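Local coordinates for protein NADP-dependent glyceraldehyde-3-phosphate dehydrogenase (Bacillus halodurans, PDB 3PRL) that probably oxidises glyceraldehyde 3-phosphate with NADP+ without phosphorylating it, as a member of the aldehyde dehydrogenase family, at residues Met253-Pro265 / Phe453-Gly465. Residues are numbered along the deposited sequence; the frame is centred on the assembly and turned at random.
Sequences MIPVVLELGGKDP and FLGVKKSGLGVQG
Leu-258 and Leu-461 face each other across a short antiparallel pairing at the edge of the cofactor-domain sheet of this aldehyde dehydrogenase, where strand 460-461 borders strand 256-259, whose other side pairs with strand 234-238. The two leucines form a hydrogen-bonded pair: Leu-258 N reaches Leu-461 O at 2.8 Å and Leu-461 N returns to Leu-258 O. On the same face their side chains slant across one another, CD1 of Leu-258 meeting CD2 of Leu-461 at 4.0 Å. Leu-461 extends away from its own N (chi1 -177°), which brings CG to 3.3 Å from Val-256 O, with CD2 beside it. Glu-259, the predicted active-site residue, projects to the other face. In the conformer described, its carboxylate comes to the ring edge of Phe-453, the two planes 86° apart, while OE1 lies against Gln-464 CG and takes a salt bridge from Arg-446. Beyond the strand, Leu-260 N bonds to Ser-459 O, and Leu-260 CD1 rests 3.3 Å from Lys-458 O, near Gly-240 and Thr-243 of the NADP+ site; the side chain also touches Phe-237 and Thr-241. Replacing Leu-260 with an alanine would probably open a gap beside Lys-458 O and Gly-460 CA, and against Phe-237 and Thr-241. Ser-459 OG, turned beside its own N (chi1 -77°), lies a doubtfully short 2.4 Å from Gly-261 O and also bonds with Gly-413 N.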
loop_
_atom_site.group_PDB
_atom_site.type_symbol
_atom_site.label_atom_id
_atom_site.label_comp_id
_atom_site.label_asym_id
_atom_site.label_seq_id
_atom_site.Cartn_x
_atom_site.Cartn_y
_atom_site.Cartn_z
ATOM N N MET D 253 -1.448 -5.645 29.588
ATOM C CA MET D 253 -2.168 -4.543 28.936
ATOM C C MET D 253 -1.365 -3.707 27.952
ATOM O O MET D 253 -1.819 -2.620 27.546
ATOM C CB MET D 253 -2.853 -3.636 29.953
ATOM C CG MET D 253 -4.016 -4.279 30.637
ATOM S SD MET D 253 -5.425 -4.776 29.607
ATOM C CE MET D 253 -5.718 -3.339 28.548
ATOM N N ILE D 254 -0.206 -4.218 27.539
ATOM C CA ILE D 254 0.613 -3.518 26.552
ATOM C C ILE D 254 1.171 -4.434 25.468
ATOM O O ILE D 254 1.224 -5.659 25.635
ATOM C CB ILE D 254 1.736 -2.682 27.228
ATOM C CG1 ILE D 254 2.864 -3.585 27.749
ATOM C CG2 ILE D 254 1.153 -1.774 28.326
ATOM C CD1 ILE D 254 4.085 -2.812 28.243
ATOM N N PRO D 255 1.567 -3.849 24.335
ATOM C CA PRO D 255 2.192 -4.689 23.314
ATOM C C PRO D 255 3.581 -5.111 23.766
ATOM O O PRO D 255 4.293 -4.306 24.368
ATOM C CB PRO D 255 2.292 -3.758 22.105
ATOM C CG PRO D 255 1.485 -2.519 22.462
ATOM C CD PRO D 255 1.420 -2.440 23.907
ATOM N N VAL D 256 3.943 -6.363 23.482
ATOM C CA VAL D 256 5.252 -6.895 23.819
ATOM C C VAL D 256 5.859 -7.635 22.631
ATOM O O VAL D 256 5.296 -8.603 22.128
ATOM C CB VAL D 256 5.234 -7.806 25.090
ATOM C CG1 VAL D 256 6.659 -8.173 25.499
ATOM C CG2 VAL D 256 4.552 -7.093 26.238
ATOM N N VAL D 257 7.011 -7.137 22.196
ATOM C CA VAL D 257 7.740 -7.678 21.067
ATOM C C VAL D 257 8.999 -8.371 21.618
ATOM O O VAL D 257 9.731 -7.801 22.413
ATOM C CB VAL D 257 8.050 -6.557 20.033
ATOM C CG1 VAL D 257 9.181 -6.932 19.080
ATOM C CG2 VAL D 257 6.779 -6.205 19.233
ATOM N N LEU D 258 9.206 -9.626 21.230
ATOM C CA LEU D 258 10.340 -10.394 21.737
ATOM C C LEU D 258 11.145 -11.044 20.620
ATOM O O LEU D 258 10.587 -11.655 19.701
ATOM C CB LEU D 258 9.876 -11.481 22.720
ATOM C CG LEU D 258 9.013 -11.135 23.937
ATOM C CD1 LEU D 258 8.390 -12.385 24.557
ATOM C CD2 LEU D 258 9.849 -10.401 24.975
ATOM N N GLU D 259 12.457 -10.875 20.713
ATOM C CA GLU D 259 13.397 -11.600 19.885
ATOM C C GLU D 259 14.183 -12.519 20.815
ATOM O O GLU D 259 14.971 -12.053 21.632
ATOM C CB GLU D 259 14.307 -10.611 19.145
ATOM C CG GLU D 259 13.501 -9.523 18.431
ATOM C CD GLU D 259 14.348 -8.444 17.802
ATOM O OE1 GLU D 259 13.864 -7.825 16.835
ATOM O OE2 GLU D 259 15.481 -8.203 18.265
ATOM N N LEU D 260 13.952 -13.818 20.699
ATOM C CA LEU D 260 14.573 -14.779 21.614
ATOM C C LEU D 260 15.488 -15.763 20.879
ATOM O O LEU D 260 16.066 -15.430 19.840
ATOM C CB LEU D 260 13.505 -15.494 22.482
ATOM C CG LEU D 260 12.436 -14.532 23.046
ATOM C CD1 LEU D 260 11.256 -15.227 23.667
ATOM C CD2 LEU D 260 13.034 -13.544 24.014
ATOM N N GLY D 261 15.635 -16.964 21.430
ATOM C CA GLY D 261 16.597 -17.922 20.917
ATOM C C GLY D 261 16.191 -18.671 19.665
ATOM O O GLY D 261 15.002 -18.745 19.302
ATOM N N GLY D 262 17.198 -19.247 19.014
ATOM C CA GLY D 262 16.973 -20.050 17.830
ATOM C C GLY D 262 17.726 -21.351 17.899
ATOM O O GLY D 262 18.698 -21.482 18.640
ATOM N N LYS D 263 17.246 -22.338 17.154
ATOM C CA LYS D 263 18.106 -23.459 16.772
ATOM C C LYS D 263 17.931 -23.661 15.262
ATOM O O LYS D 263 17.316 -24.648 14.824
ATOM C CB LYS D 263 17.760 -24.704 17.593
ATOM C CG LYS D 263 18.790 -25.845 17.559
ATOM C CD LYS D 263 19.934 -25.684 18.572
ATOM C CE LYS D 263 20.810 -26.940 18.566
ATOM N NZ LYS D 263 21.983 -26.913 19.506
ATOM N N ASP D 264 18.423 -22.699 14.470
ATOM C CA ASP D 264 18.215 -22.731 13.012
ATOM C C ASP D 264 18.831 -24.002 12.400
ATOM O O ASP D 264 19.997 -24.293 12.622
ATOM C CB ASP D 264 18.764 -21.469 12.290
ATOM C CG ASP D 264 18.195 -20.153 12.829
ATOM O OD1 ASP D 264 17.042 -20.115 13.335
ATOM O OD2 ASP D 264 18.917 -19.130 12.743
ATOM N N PRO D 265 18.026 -24.780 11.663
ATOM C CA PRO D 265 18.569 -25.940 10.955
ATOM C C PRO D 265 19.139 -25.588 9.598
ATOM O O PRO D 265 18.679 -24.639 8.943
ATOM C CB PRO D 265 17.353 -26.844 10.766
ATOM C CG PRO D 265 16.168 -25.870 10.746
ATOM C CD PRO D 265 16.545 -24.790 11.714
ATOM N N PHE D 453 11.700 -9.307 10.166
ATOM C CA PHE D 453 12.380 -10.276 11.013
ATOM C C PHE D 453 11.476 -10.697 12.172
ATOM O O PHE D 453 10.998 -9.848 12.917
ATOM C CB PHE D 453 13.697 -9.679 11.524
ATOM C CG PHE D 453 14.412 -10.533 12.519
ATOM C CD1 PHE D 453 15.100 -11.679 12.111
ATOM C CD2 PHE D 453 14.465 -10.157 13.854
ATOM C CE1 PHE D 453 15.788 -12.456 13.032
ATOM C CE2 PHE D 453 15.145 -10.924 14.782
ATOM C CZ PHE D 453 15.821 -12.082 14.368
ATOM N N LEU D 454 11.256 -12.010 12.303
ATOM C CA LEU D 454 10.450 -12.578 13.395
ATOM C C LEU D 454 10.847 -14.023 13.763
ATOM O O LEU D 454 11.297 -14.799 12.919
ATOM C CB LEU D 454 8.937 -12.475 13.059
ATOM C CG LEU D 454 8.308 -13.395 11.994
ATOM C CD1 LEU D 454 6.767 -13.338 11.982
ATOM C CD2 LEU D 454 8.895 -13.132 10.602
ATOM N N GLY D 455 10.705 -14.361 15.041
ATOM C CA GLY D 455 10.770 -15.743 15.488
ATOM C C GLY D 455 9.389 -16.176 15.941
ATOM O O GLY D 455 8.662 -15.394 16.562
ATOM N N VAL D 456 9.013 -17.406 15.597
ATOM C CA VAL D 456 7.751 -17.989 16.065
ATOM C C VAL D 456 8.048 -19.028 17.170
ATOM O O VAL D 456 9.206 -19.191 17.558
ATOM C CB VAL D 456 6.920 -18.594 14.907
ATOM C CG1 VAL D 456 6.700 -17.550 13.815
ATOM C CG2 VAL D 456 7.599 -19.828 14.316
ATOM N N LYS D 457 7.006 -19.713 17.659
ATOM C CA LYS D 457 7.123 -20.658 18.770
ATOM C C LYS D 457 7.756 -19.964 19.980
ATOM O O LYS D 457 7.313 -18.895 20.370
ATOM C CB LYS D 457 7.941 -21.881 18.368
ATOM C CG LYS D 457 7.345 -22.739 17.308
ATOM C CD LYS D 457 8.042 -24.079 17.343
ATOM C CE LYS D 457 8.151 -24.667 15.960
ATOM N NZ LYS D 457 8.798 -26.001 16.008
ATOM N N LYS D 458 8.802 -20.552 20.555
ATOM C CA LYS D 458 9.490 -19.927 21.687
ATOM C C LYS D 458 10.560 -18.887 21.308
ATOM O O LYS D 458 11.108 -18.213 22.185
ATOM C CB LYS D 458 10.085 -20.989 22.607
ATOM C CG LYS D 458 9.092 -21.514 23.620
ATOM C CD LYS D 458 9.795 -22.058 24.861
ATOM C CE LYS D 458 8.814 -22.780 25.780
ATOM N NZ LYS D 458 7.505 -22.042 25.873
ATOM N N SER D 459 10.827 -18.766 20.006
ATOM C CA SER D 459 11.809 -17.829 19.426
ATOM C C SER D 459 11.418 -16.341 19.421
ATOM O O SER D 459 12.266 -15.466 19.175
ATOM C CB SER D 459 12.151 -18.270 17.998
ATOM O OG SER D 459 13.044 -19.377 18.001
ATOM N N GLY D 460 10.140 -16.044 19.660
ATOM C CA GLY D 460 9.722 -14.655 19.820
ATOM C C GLY D 460 8.234 -14.357 19.711
ATOM O O GLY D 460 7.405 -15.261 19.716
ATOM N N LEU D 461 7.935 -13.062 19.616
ATOM C CA LEU D 461 6.587 -12.520 19.670
ATOM C C LEU D 461 6.589 -11.191 18.895
ATOM O O LEU D 461 7.456 -10.336 19.109
ATOM C CB LEU D 461 6.169 -12.341 21.139
ATOM C CG LEU D 461 4.776 -11.850 21.555
ATOM C CD1 LEU D 461 3.677 -12.739 21.014
ATOM C CD2 LEU D 461 4.677 -11.757 23.086
ATOM N N GLY D 462 5.639 -11.037 17.972
ATOM C CA GLY D 462 5.605 -9.868 17.078
ATOM C C GLY D 462 6.658 -9.886 15.982
ATOM O O GLY D 462 7.200 -10.940 15.671
ATOM N N VAL D 463 6.946 -8.715 15.398
ATOM C CA VAL D 463 7.789 -8.603 14.182
ATOM C C VAL D 463 8.730 -7.399 14.213
ATOM O O VAL D 463 8.371 -6.334 14.747
ATOM C CB VAL D 463 6.941 -8.389 12.907
ATOM C CG1 VAL D 463 7.628 -9.009 11.668
ATOM C CG2 VAL D 463 5.507 -8.915 13.074
ATOM N N GLN D 464 9.910 -7.559 13.608
ATOM C CA GLN D 464 10.846 -6.453 13.429
ATOM C C GLN D 464 11.294 -6.315 11.981
ATOM O O GLN D 464 10.648 -6.810 11.057
ATOM C CB GLN D 464 12.065 -6.606 14.350
ATOM C CG GLN D 464 12.228 -5.511 15.402
ATOM C CD GLN D 464 13.198 -4.401 14.977
ATOM O OE1 GLN D 464 13.778 -4.436 13.885
ATOM N NE2 GLN D 464 13.358 -3.402 15.836
ATOM N N GLY D 465 12.449 -5.687 11.799
ATOM C CA GLY D 465 12.855 -5.210 10.507
ATOM C C GLY D 465 12.377 -3.769 10.516
ATOM O O GLY D 465 11.630 -3.356 11.418
#